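Local coordinates for VgrG protein (Vibrio cholerae, PDB 4DTH) that probably uses ATP and magnesium to cross-link monomeric actin, as a toxin that carries an actin cross-linking domain, at residues T186-T189 with P190-L194; P199-K203 with S204-Q208; D253-E257 with Q258-N262; K300-K303 with P304-S308; E312-S315 with K316-Q320. All coordinates share one frame; numbering follows the deposited sequence. Where two conformers were deposited one is given.

In the fold
All five interactions are local, at turns, caps or along helices, between residues 186 and 320. Interactions 1 and 3 lie at the surface and shape ends of short helical segments: a threonine N-cap in 186-194, and an Asx turn with a Schellman motif in 253-262. Interaction 2, partly buried, turns the chain into helix 204-212 with the help of waters; it touches interaction 1 through Ser-187 and Lys-203, and interaction 4 through Leu-205 and Gln-305. Interactions 4 and 5 lie on consecutive helices packed together, their centres about 10 Å apart. The former is kinked by a proline, whereas the latter, the most buried, keeps regular bonds and gives its apolar side chains to helix 221-245.

Interaction 1 of 5, residues T186-T189 with P190-L194; sequences TSAT and PELRL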
# COMPACT_ATOMS: atom_id res chain seq x y z
N THR A 186 -20.89 -6.86 -2.49
CA THR A 186 -22.26 -6.38 -2.19
C THR A 186 -22.63 -5.12 -2.99
O THR A 186 -23.82 -4.79 -3.05
CB THR A 186 -22.49 -6.19 -0.68
OG1 THR A 186 -21.72 -5.08 -0.22
CG2 THR A 186 -22.22 -7.45 0.14
N SER A 187 -21.63 -4.39 -3.54
CA SER A 187 -21.81 -3.15 -4.32
C SER A 187 -22.62 -2.08 -3.54
O SER A 187 -23.22 -1.19 -4.15
CB SER A 187 -22.51 -3.44 -5.66
OG SER A 187 -22.16 -4.68 -6.24
N ALA A 188 -22.64 -2.18 -2.20
CA ALA A 188 -23.45 -1.36 -1.28
C ALA A 188 -23.07 0.10 -1.17
O ALA A 188 -23.92 0.93 -0.82
CB ALA A 188 -23.48 -2.01 0.10
N THR A 189 -21.79 0.43 -1.41
CA THR A 189 -21.31 1.80 -1.28
C THR A 189 -20.53 2.22 -2.54
O THR A 189 -20.06 1.33 -3.26
CB THR A 189 -20.40 1.93 -0.03
OG1 THR A 189 -19.19 1.20 -0.24
CG2 THR A 189 -21.09 1.50 1.28
N PRO A 190 -20.29 3.53 -2.78
CA PRO A 190 -19.47 3.93 -3.94
C PRO A 190 -18.03 3.38 -3.90
O PRO A 190 -17.50 3.06 -4.96
CB PRO A 190 -19.50 5.46 -3.90
CG PRO A 190 -20.73 5.79 -3.11
CD PRO A 190 -20.76 4.73 -2.06
N GLU A 191 -17.42 3.26 -2.69
CA GLU A 191 -16.05 2.72 -2.52
C GLU A 191 -16.04 1.26 -2.94
O GLU A 191 -15.12 0.82 -3.63
CB GLU A 191 -15.53 2.75 -1.06
CG GLU A 191 -15.84 3.97 -0.24
CD GLU A 191 -17.20 3.93 0.40
OE1 GLU A 191 -17.34 3.36 1.51
OE2 GLU A 191 -18.14 4.43 -0.25
N LEU A 192 -17.07 0.50 -2.50
CA LEU A 192 -17.18 -0.93 -2.82
C LEU A 192 -17.34 -1.15 -4.31
O LEU A 192 -16.68 -2.02 -4.86
CB LEU A 192 -18.32 -1.60 -2.04
CG LEU A 192 -18.01 -1.93 -0.58
CD1 LEU A 192 -19.28 -2.31 0.17
CD2 LEU A 192 -16.96 -3.06 -0.46
N ARG A 193 -18.16 -0.31 -4.97
CA ARG A 193 -18.38 -0.39 -6.42
C ARG A 193 -17.11 -0.05 -7.20
O ARG A 193 -16.82 -0.71 -8.20
CB ARG A 193 -19.56 0.50 -6.84
CG ARG A 193 -20.87 -0.00 -6.26
CD ARG A 193 -22.09 0.64 -6.88
NE ARG A 193 -22.22 2.06 -6.50
CZ ARG A 193 -22.84 2.50 -5.41
NH1 ARG A 193 -23.39 1.64 -4.56
NH2 ARG A 193 -22.92 3.80 -5.17
N LEU A 194 -16.32 0.93 -6.69
CA LEU A 194 -15.04 1.30 -7.30
C LEU A 194 -14.08 0.09 -7.22
O LEU A 194 -13.43 -0.25 -8.21
CB LEU A 194 -14.45 2.53 -6.58
CG LEU A 194 -13.10 3.04 -7.09
CD1 LEU A 194 -13.21 3.56 -8.52
CD2 LEU A 194 -12.54 4.12 -6.17
O HOH W 1 -17.98 0.51 2.03
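The guanidinium group of Arg-193 lies with one face over the peptide link from Thr-189 to Pro-190, which sits off-centre toward its rim. A bend in the arginine chain at chi3 (-70°) folds the group back over the loop. There NH1 of Arg-193 donates to the carbonyl O of Ser-187 at 2.9 Å, with an N-H...O angle of 152°. The oxygen lies close to the guanidinium plane, so the bond is made at the edge while the peptide occupies a face. Arginine suits this place because a long chain with a flat polar end can do both at once.

Thr-189 is the N-cap of helix 190-196, which follows the loop after strand 173-180. Its OG1, set between its own backbone N and carbonyl carbon (chi1 69°), accepts from Leu-192 N at 3.2 Å and so satisfies an N-H that has no earlier helical turn to bond to. Pro-190 fits the first helical position, where no backbone N-H is needed. The regular bonding begins with Arg-193 N, 3.0 Å from Thr-189 O.

A water joins the cap to the helix: it stands 2.7 Å from Thr-189 OG1 and donates to Glu-191 OE1 at 3.0 Å. The same carboxylate oxygen is bonded to Ser-23 OG, and the Glu-191 side chain is about 11 Å from the bound ATP. Buried Leu-192 places CD1 4.2 Å from Ala-188 CB and next to the Thr-186 hydroxyl, which is itself bonded to Gly-183 O.

Interaction 2 of 5, residues P199-K203 with S204-Q208; sequences PWYQK and SLKSQ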
# COMPACT_ATOMS: atom_id res chain seq x y z
N PRO A 199 -10.25 -4.90 -12.77
CA PRO A 199 -10.38 -5.84 -13.91
C PRO A 199 -10.28 -7.31 -13.53
O PRO A 199 -10.94 -8.15 -14.14
CB PRO A 199 -9.25 -5.43 -14.85
CG PRO A 199 -8.88 -4.06 -14.45
CD PRO A 199 -9.14 -3.94 -12.99
N TRP A 200 -9.48 -7.61 -12.49
CA TRP A 200 -9.29 -8.98 -12.01
C TRP A 200 -10.50 -9.54 -11.28
O TRP A 200 -10.60 -10.76 -11.16
CB TRP A 200 -8.03 -9.09 -11.14
CG TRP A 200 -7.99 -8.14 -9.98
CD1 TRP A 200 -7.34 -6.95 -9.91
CD2 TRP A 200 -8.61 -8.33 -8.70
NE1 TRP A 200 -7.52 -6.37 -8.68
CE2 TRP A 200 -8.31 -7.19 -7.91
CE3 TRP A 200 -9.41 -9.35 -8.13
CZ2 TRP A 200 -8.78 -7.04 -6.60
CZ3 TRP A 200 -9.87 -9.19 -6.84
CH2 TRP A 200 -9.56 -8.05 -6.08
N TYR A 201 -11.38 -8.68 -10.74
CA TYR A 201 -12.55 -9.16 -10.01
C TYR A 201 -13.64 -9.64 -10.95
O TYR A 201 -14.12 -8.88 -11.78
CB TYR A 201 -13.09 -8.11 -9.02
CG TYR A 201 -14.28 -8.61 -8.23
CD1 TYR A 201 -14.16 -9.65 -7.32
CD2 TYR A 201 -15.54 -8.05 -8.41
CE1 TYR A 201 -15.25 -10.11 -6.59
CE2 TYR A 201 -16.64 -8.49 -7.68
CZ TYR A 201 -16.49 -9.52 -6.77
OH TYR A 201 -17.58 -9.98 -6.07
N GLN A 202 -14.02 -10.92 -10.80
CA GLN A 202 -15.04 -11.54 -11.65
C GLN A 202 -16.34 -11.72 -10.91
O GLN A 202 -16.57 -12.75 -10.25
CB GLN A 202 -14.51 -12.86 -12.23
CG GLN A 202 -13.19 -12.68 -12.97
CD GLN A 202 -12.78 -13.93 -13.70
OE1 GLN A 202 -13.55 -14.49 -14.48
NE2 GLN A 202 -11.55 -14.37 -13.50
N LYS A 203 -17.20 -10.70 -10.98
CA LYS A 203 -18.48 -10.74 -10.29
C LYS A 203 -19.39 -11.93 -10.68
O LYS A 203 -20.18 -12.37 -9.84
CB LYS A 203 -19.19 -9.40 -10.42
CG LYS A 203 -20.39 -9.29 -9.51
CD LYS A 203 -20.35 -8.01 -8.70
CE LYS A 203 -21.72 -7.65 -8.19
NZ LYS A 203 -22.70 -7.42 -9.28
N SER A 204 -19.21 -12.48 -11.90
CA SER A 204 -19.98 -13.63 -12.38
C SER A 204 -19.78 -14.87 -11.48
O SER A 204 -20.64 -15.75 -11.44
CB SER A 204 -19.61 -13.96 -13.82
OG SER A 204 -18.27 -14.39 -13.95
N LEU A 205 -18.64 -14.92 -10.75
CA LEU A 205 -18.33 -16.04 -9.86
C LEU A 205 -19.30 -16.17 -8.67
O LEU A 205 -19.44 -17.26 -8.12
CB LEU A 205 -16.87 -15.99 -9.38
CG LEU A 205 -15.84 -16.27 -10.45
CD1 LEU A 205 -14.47 -15.88 -9.97
CD2 LEU A 205 -15.87 -17.75 -10.89
N LYS A 206 -19.96 -15.07 -8.27
CA LYS A 206 -20.93 -15.11 -7.17
C LYS A 206 -22.10 -16.02 -7.50
O LYS A 206 -22.39 -16.96 -6.76
CB LYS A 206 -21.46 -13.72 -6.86
CG LYS A 206 -20.49 -12.89 -6.07
CD LYS A 206 -21.19 -11.69 -5.58
CE LYS A 206 -21.01 -10.58 -6.53
NZ LYS A 206 -22.13 -9.63 -6.40
N SER A 207 -22.76 -15.75 -8.65
CA SER A 207 -23.90 -16.55 -9.12
C SER A 207 -23.46 -17.97 -9.47
O SER A 207 -24.22 -18.92 -9.25
CB SER A 207 -24.59 -15.89 -10.30
OG SER A 207 -23.69 -15.60 -11.35
N GLN A 208 -22.21 -18.12 -9.96
CA GLN A 208 -21.65 -19.43 -10.27
C GLN A 208 -21.58 -20.28 -9.00
O GLN A 208 -22.06 -21.41 -9.02
CB GLN A 208 -20.26 -19.29 -10.92
CG GLN A 208 -19.76 -20.60 -11.56
CD GLN A 208 -20.24 -20.85 -12.99
OE1 GLN A 208 -19.76 -21.76 -13.67
NE2 GLN A 208 -21.18 -20.04 -13.50
O HOH W 2 -15.76 -13.22 -15.53
O HOH W 3 -22.76 -13.08 -10.05
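This is a turn contact in which Tyr-201, Gln-202 and Lys-203, at the end of the loop after helix 190-196, meet Leu-205 and Lys-206 of helix 204-212. Two overlapping backbone bonds, each spanning three residues, make the bend: Leu-205 N donates to Gln-202 O at 3.0 Å, and Lys-206 N to Lys-203 O at 3.1 Å. Both donors stand well above the carbonyl planes, 45° and 50° out of them, consistent with the tight curvature of a three-residue step.

Gln-202 lays its CB against CD1 of Leu-205 at 3.8 Å, while its amide oxygen is held by a water, which donates to Gln-202 OE1 at 2.8 Å and meets Ser-204 OG at 3.2 Å. A second water spans the next turn, from Lys-203 O (2.7 Å) to Ser-207 N (3.0 Å), and so takes the place of a direct bond between these two. The turn is thus a loop-to-helix junction in which one water bridges the backbone and another bridges side chains, the Ser-204 hydroxyl giving the latter a polar partner.

The Tyr-201 side chain lies roughly perpendicular to the Lys-206 chain. With CG of the tyrosine opposite its backbone N (chi1 -179°), the ring runs along the turn until OH comes to 3.5 Å from Lys-206 CE. The ring also meets Phe-184 edge-to-face. Lys-206 uses its aliphatic chain for this packing and spends its ammonium on Gly-185 O. Lys-203 brings a second positive charge alongside, although the modelled approach of the two lysine ends is too tight to be trusted in detail.

Interaction 3 of 5, residues D253-E257 with Q258-N262; sequences DPMSE and QITPN
Bends at chi2 (-70°) and chi3 (-75°) curl Met-255 back, bringing its SD to 3.4 Å from Ile-259 O and beside CD of Pro-261, with the methionine chain set crosswise to the proline. The backbone here forms a Schellman motif. Gln-258, with a left-handed phi of 58°, ends the 3-10 segment 254-256, letting Ile-259 N reach back to Pro-254 O at 3.0 Å and Gln-258 N to Met-255 O at 3.1 Å.

The apolar contact usual for this motif is present: Pro-254 CB faces Ile-259 CB at 4.1 Å. Ile-259 also extends CD1 to CB of Glu-257, whose carboxylate bonds Ser-311 and Trp-252. At the other end of the segment Asp-253 opens an Asx turn, OD1 accepting from Met-255 N at 3.0 Å, and proline suits the next position because no N-H is needed there. Asp-253 O in turn accepts from both Ser-256 N and the Ser-256 hydroxyl, the latter at 2.7 Å. The contact lies near the surface, though Pro-254 is buried, in the loop between helices 221-245 and 269-275. Pro-254 O is gripped from opposite faces of its plane by Glu-257 N and Ile-259 N.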
# COMPACT_ATOMS: atom_id res chain seq x y z
N ASP A 253 7.51 -24.00 -11.37
CA ASP A 253 8.63 -23.50 -12.16
C ASP A 253 8.12 -23.04 -13.53
O ASP A 253 7.73 -23.88 -14.34
CB ASP A 253 9.72 -24.59 -12.27
CG ASP A 253 10.93 -24.22 -13.12
OD1 ASP A 253 10.97 -23.08 -13.65
OD2 ASP A 253 11.81 -25.07 -13.28
N PRO A 254 8.12 -21.72 -13.81
CA PRO A 254 7.65 -21.25 -15.13
C PRO A 254 8.39 -21.85 -16.33
O PRO A 254 7.78 -22.07 -17.37
CB PRO A 254 7.86 -19.73 -15.06
CG PRO A 254 8.88 -19.53 -13.98
CD PRO A 254 8.55 -20.59 -12.97
N MET A 255 9.68 -22.15 -16.15
CA MET A 255 10.51 -22.77 -17.19
C MET A 255 10.02 -24.18 -17.57
O MET A 255 10.21 -24.60 -18.71
CB MET A 255 12.01 -22.74 -16.82
CG MET A 255 12.62 -21.33 -16.83
SD MET A 255 12.78 -20.62 -18.50
CE MET A 255 14.21 -21.58 -19.12
N SER A 256 9.31 -24.88 -16.65
CA SER A 256 8.73 -26.20 -16.91
C SER A 256 7.58 -26.12 -17.92
O SER A 256 7.21 -27.12 -18.54
CB SER A 256 8.27 -26.87 -15.61
OG SER A 256 7.03 -26.34 -15.16
N GLU A 257 7.01 -24.91 -18.10
CA GLU A 257 5.94 -24.66 -19.05
C GLU A 257 6.44 -23.75 -20.18
O GLU A 257 5.65 -23.09 -20.86
CB GLU A 257 4.69 -24.09 -18.34
CG GLU A 257 4.01 -25.15 -17.48
CD GLU A 257 2.73 -24.75 -16.78
OE1 GLU A 257 1.98 -23.90 -17.32
OE2 GLU A 257 2.45 -25.31 -15.69
N GLN A 258 7.77 -23.75 -20.38
CA GLN A 258 8.50 -23.01 -21.42
C GLN A 258 8.26 -21.48 -21.34
O GLN A 258 8.19 -20.79 -22.36
CB GLN A 258 8.22 -23.59 -22.83
CG GLN A 258 8.51 -25.11 -22.99
CD GLN A 258 7.37 -26.00 -22.52
OE1 GLN A 258 6.20 -25.81 -22.87
NE2 GLN A 258 7.70 -26.99 -21.70
N ILE A 259 8.12 -20.97 -20.10
CA ILE A 259 7.92 -19.54 -19.87
C ILE A 259 9.19 -18.93 -19.34
O ILE A 259 9.67 -19.33 -18.27
CB ILE A 259 6.71 -19.27 -18.94
CG1 ILE A 259 5.40 -19.83 -19.52
CG2 ILE A 259 6.59 -17.76 -18.64
CD1 ILE A 259 4.34 -20.22 -18.44
N THR A 260 9.72 -17.92 -20.05
CA THR A 260 10.92 -17.22 -19.61
C THR A 260 10.53 -16.13 -18.60
O THR A 260 9.78 -15.20 -18.94
CB THR A 260 11.68 -16.61 -20.80
OG1 THR A 260 12.06 -17.64 -21.71
CG2 THR A 260 12.93 -15.82 -20.36
N PRO A 261 11.12 -16.17 -17.39
CA PRO A 261 10.87 -15.11 -16.40
C PRO A 261 11.12 -13.69 -16.95
O PRO A 261 12.11 -13.45 -17.66
CB PRO A 261 11.83 -15.45 -15.27
CG PRO A 261 12.01 -16.92 -15.37
CD PRO A 261 12.04 -17.20 -16.84
N ASN A 262 10.18 -12.78 -16.68
CA ASN A 262 10.32 -11.39 -17.08
C ASN A 262 9.89 -10.45 -15.97
O ASN A 262 9.51 -9.32 -16.23
CB ASN A 262 9.70 -11.09 -18.45
CG ASN A 262 8.22 -11.37 -18.55
OD1 ASN A 262 7.39 -10.46 -18.49
ND2 ASN A 262 7.87 -12.63 -18.78

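Interaction 4 of 5, residues K300-K303 with P304-S308; sequences KHIK and PQLQS
The ring of Pro-304 is turned back on the preceding helical turn, its CD resting 3.3 Å from His-301 O and against CB of Lys-303. Proline has no N-H to give to Lys-300 O, and its ring occupies the space where that bond would run, so helix 292-307 is kinked here.

The kink also leaves His-301 O without its usual backbone donor, Gln-305 N, and a water held by the Gln-305 side chain supplies one. Bent at chi2 (-69°), that chain passes CG by His-301 O and brings its amide to the water, which donates to His-301 O at 2.7 Å and accepts from Gln-305 NE2 at 2.9 Å. A glutamine is long enough to serve His-301 O through the water, and its amide supplies the N-H. After the kink the bonding recovers by stages. Ile-302 O receives two weak bonds, from Gln-305 N at 3.0 Å with a strongly bent angle of 125°, and from Leu-306 N at 3.3 Å. One step on, Gln-307 N meets Lys-303 O at 3.0 Å, nearly straight (169°) and in the carbonyl plane.

Along the exposed side, Gln-307 stretches back beside the lysine, NE2 coming to 3.9 Å from Lys-303 CB. Ile-302 and Leu-306 meet only loosely, CG2 to CD1 at 4.5 Å; Ile-302 packs against Leu-231 and Tyr-235 of helix 221-245, and Leu-306 against Ser-315 of helix 312-323. His-301 and Gln-305 pack on Leu-212 at the end of helix 204-212, so the kinked helix touches three others.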
# COMPACT_ATOMS: atom_id res chain seq x y z
N LYS A 300 -13.05 -25.74 -1.04
CA LYS A 300 -13.18 -26.95 -1.84
C LYS A 300 -13.56 -26.62 -3.29
O LYS A 300 -13.05 -27.27 -4.21
CB LYS A 300 -14.20 -27.92 -1.20
CG LYS A 300 -13.57 -29.19 -0.62
CD LYS A 300 -13.85 -29.34 0.88
CE LYS A 300 -13.17 -30.54 1.51
NZ LYS A 300 -14.11 -31.28 2.39
N HIS A 301 -14.39 -25.59 -3.51
CA HIS A 301 -14.84 -25.17 -4.84
C HIS A 301 -13.86 -24.33 -5.66
O HIS A 301 -14.05 -24.19 -6.87
CB HIS A 301 -16.23 -24.53 -4.77
CG HIS A 301 -17.32 -25.52 -4.55
ND1 HIS A 301 -17.74 -25.86 -3.28
CD2 HIS A 301 -18.04 -26.23 -5.45
CE1 HIS A 301 -18.70 -26.76 -3.45
NE2 HIS A 301 -18.93 -27.00 -4.74
N ILE A 302 -12.82 -23.78 -5.02
CA ILE A 302 -11.83 -22.97 -5.75
C ILE A 302 -10.93 -23.81 -6.66
O ILE A 302 -10.68 -23.38 -7.79
CB ILE A 302 -11.01 -22.04 -4.81
CG1 ILE A 302 -11.94 -21.09 -4.03
CG2 ILE A 302 -9.96 -21.23 -5.61
CD1 ILE A 302 -11.25 -20.22 -2.95
N LYS A 303 -10.41 -24.95 -6.16
CA LYS A 303 -9.50 -25.86 -6.90
C LYS A 303 -9.94 -26.11 -8.37
O LYS A 303 -9.13 -25.86 -9.27
CB LYS A 303 -9.29 -27.21 -6.15
CG LYS A 303 -8.66 -27.12 -4.75
CD LYS A 303 -8.46 -28.52 -4.12
CE LYS A 303 -7.91 -28.44 -2.71
NZ LYS A 303 -7.24 -29.69 -2.27
N PRO A 304 -11.21 -26.51 -8.66
CA PRO A 304 -11.59 -26.74 -10.07
C PRO A 304 -11.61 -25.49 -10.93
O PRO A 304 -11.43 -25.61 -12.14
CB PRO A 304 -12.98 -27.40 -10.00
CG PRO A 304 -13.25 -27.65 -8.57
CD PRO A 304 -12.31 -26.87 -7.74
N GLN A 305 -11.84 -24.31 -10.34
CA GLN A 305 -11.82 -23.05 -11.08
C GLN A 305 -10.41 -22.80 -11.64
O GLN A 305 -10.27 -22.40 -12.79
CB GLN A 305 -12.29 -21.88 -10.21
CG GLN A 305 -13.73 -22.03 -9.70
CD GLN A 305 -14.78 -21.90 -10.78
OE1 GLN A 305 -14.56 -21.30 -11.85
NE2 GLN A 305 -15.94 -22.48 -10.53
N LEU A 306 -9.37 -23.09 -10.83
CA LEU A 306 -7.99 -22.98 -11.31
C LEU A 306 -7.70 -24.08 -12.33
O LEU A 306 -7.18 -23.80 -13.41
CB LEU A 306 -7.01 -23.11 -10.13
CG LEU A 306 -6.79 -21.87 -9.26
CD1 LEU A 306 -6.24 -22.27 -7.90
CD2 LEU A 306 -5.82 -20.88 -9.93
N GLN A 307 -8.05 -25.33 -11.99
CA GLN A 307 -7.80 -26.51 -12.82
C GLN A 307 -8.50 -26.59 -14.17
O GLN A 307 -8.07 -27.35 -15.03
CB GLN A 307 -7.93 -27.79 -11.99
CG GLN A 307 -6.81 -27.89 -10.96
CD GLN A 307 -7.05 -28.87 -9.84
OE1 GLN A 307 -7.51 -29.99 -10.04
NE2 GLN A 307 -6.60 -28.51 -8.64
N SER A 308 -9.55 -25.77 -14.37
CA SER A 308 -10.24 -25.75 -15.66
C SER A 308 -9.56 -24.71 -16.57
O SER A 308 -9.82 -24.67 -17.77
CB SER A 308 -11.73 -25.45 -15.48
OG SER A 308 -11.89 -24.17 -14.91
O HOH W 4 -15.93 -24.74 -8.69

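Interaction 5 of 5, residues E312-S315 with K316-Q320; sequences ESLS and KNVFQ
The carbonyl oxygens of Glu-312, Ser-313, Leu-314 and Ser-315 accept in turn from the backbone N of Lys-316, Asn-317, Val-318 and Phe-319, all at 2.9 to 3.0 Å, as in a regular alpha-helix.

Asn-317 adds a side-chain bond to this pattern. With CG opposite its carbonyl carbon (chi1 -79°), the amide folds back along the helix, and ND2 donates to Ser-313 O at 2.8 Å with an N-H...O angle of 151°. It comes from above the carbonyl plane, 42° out of it, on the face opposite to Asn-317 N, so that two donors of one residue grip a single oxygen. The other end of the amide, OD1, accepts from Glu-251 N in the adjoining loop. A buried asparagine is apt here, since both its donor and acceptor are used and its rotation is fixed.

Elsewhere on the helix Leu-314 and Val-318 run alongside each other in the same direction, with CD1 of Leu-314 at 3.8 Å from CG2 of Val-318. Ser-315 is small enough for a close helix-helix approach, and its OG is satisfied by Ser-311 O, one turn back.

Helix 312-323 packs on several sides: Leu-314 meets Ala-239 and Ala-242 of helix 221-245, whose Tyr-235 meets both Val-318 and Phe-319; Ser-315 and Phe-319 also touch Leu-306 and Lys-303 of helix 292-307; and Ser-313, Leu-314 and Asn-317 lie against Trp-252 in the loop after helix 221-245.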
# COMPACT_ATOMS: atom_id res chain seq x y z
N GLU A 312 -2.20 -28.40 -13.83
CA GLU A 312 -2.32 -28.98 -12.50
C GLU A 312 -1.28 -28.39 -11.54
O GLU A 312 -1.64 -27.99 -10.44
CB GLU A 312 -2.23 -30.53 -12.53
CG GLU A 312 -2.22 -31.20 -11.15
CD GLU A 312 -3.36 -30.92 -10.20
OE1 GLU A 312 -4.40 -30.37 -10.64
OE2 GLU A 312 -3.24 -31.29 -9.01
N SER A 313 -0.01 -28.32 -11.98
CA SER A 313 1.08 -27.78 -11.17
C SER A 313 0.87 -26.31 -10.79
O SER A 313 0.97 -25.97 -9.61
CB SER A 313 2.43 -27.98 -11.85
OG SER A 313 3.43 -27.47 -10.98
N LEU A 314 0.50 -25.46 -11.76
CA LEU A 314 0.26 -24.06 -11.44
C LEU A 314 -0.95 -23.91 -10.50
O LEU A 314 -0.84 -23.18 -9.52
CB LEU A 314 0.09 -23.21 -12.72
CG LEU A 314 -0.12 -21.70 -12.54
CD1 LEU A 314 0.97 -21.04 -11.65
CD2 LEU A 314 -0.21 -21.02 -13.90
N SER A 315 -2.04 -24.65 -10.76
CA SER A 315 -3.26 -24.62 -9.94
C SER A 315 -2.98 -25.03 -8.48
O SER A 315 -3.39 -24.33 -7.57
CB SER A 315 -4.33 -25.51 -10.55
OG SER A 315 -4.69 -25.10 -11.86
N LYS A 316 -2.29 -26.17 -8.29
CA LYS A 316 -1.94 -26.73 -6.97
C LYS A 316 -1.04 -25.77 -6.22
O LYS A 316 -1.26 -25.51 -5.04
CB LYS A 316 -1.25 -28.11 -7.14
CG LYS A 316 -0.73 -28.77 -5.85
CD LYS A 316 0.74 -29.18 -5.95
CE LYS A 316 1.28 -29.65 -4.62
NZ LYS A 316 2.63 -29.09 -4.34
N ASN A 317 -0.01 -25.23 -6.91
CA ASN A 317 0.92 -24.30 -6.30
C ASN A 317 0.30 -22.98 -5.87
O ASN A 317 0.61 -22.51 -4.78
CB ASN A 317 2.17 -24.13 -7.15
CG ASN A 317 3.11 -25.30 -6.96
OD1 ASN A 317 3.77 -25.40 -5.92
ND2 ASN A 317 3.14 -26.23 -7.91
N VAL A 318 -0.59 -22.40 -6.69
CA VAL A 318 -1.29 -21.14 -6.36
C VAL A 318 -2.24 -21.42 -5.18
O VAL A 318 -2.23 -20.66 -4.21
CB VAL A 318 -2.03 -20.52 -7.59
CG1 VAL A 318 -2.98 -19.40 -7.16
CG2 VAL A 318 -1.03 -20.00 -8.63
N PHE A 319 -3.02 -22.51 -5.26
CA PHE A 319 -3.95 -22.88 -4.19
C PHE A 319 -3.22 -23.05 -2.85
O PHE A 319 -3.60 -22.38 -1.89
CB PHE A 319 -4.78 -24.13 -4.56
CG PHE A 319 -5.87 -24.44 -3.55
CD1 PHE A 319 -5.60 -25.22 -2.43
CD2 PHE A 319 -7.15 -23.92 -3.71
CE1 PHE A 319 -6.60 -25.47 -1.48
CE2 PHE A 319 -8.15 -24.18 -2.76
CZ PHE A 319 -7.87 -24.96 -1.66
N GLN A 320 -2.14 -23.86 -2.80
CA GLN A 320 -1.35 -24.10 -1.57
C GLN A 320 -0.70 -22.82 -1.06
O GLN A 320 -0.71 -22.57 0.15
CB GLN A 320 -0.28 -25.19 -1.80
CG GLN A 320 0.38 -25.69 -0.50
CD GLN A 320 1.70 -26.41 -0.66
OE1 GLN A 320 2.31 -26.44 -1.74
NE2 GLN A 320 2.20 -26.98 0.43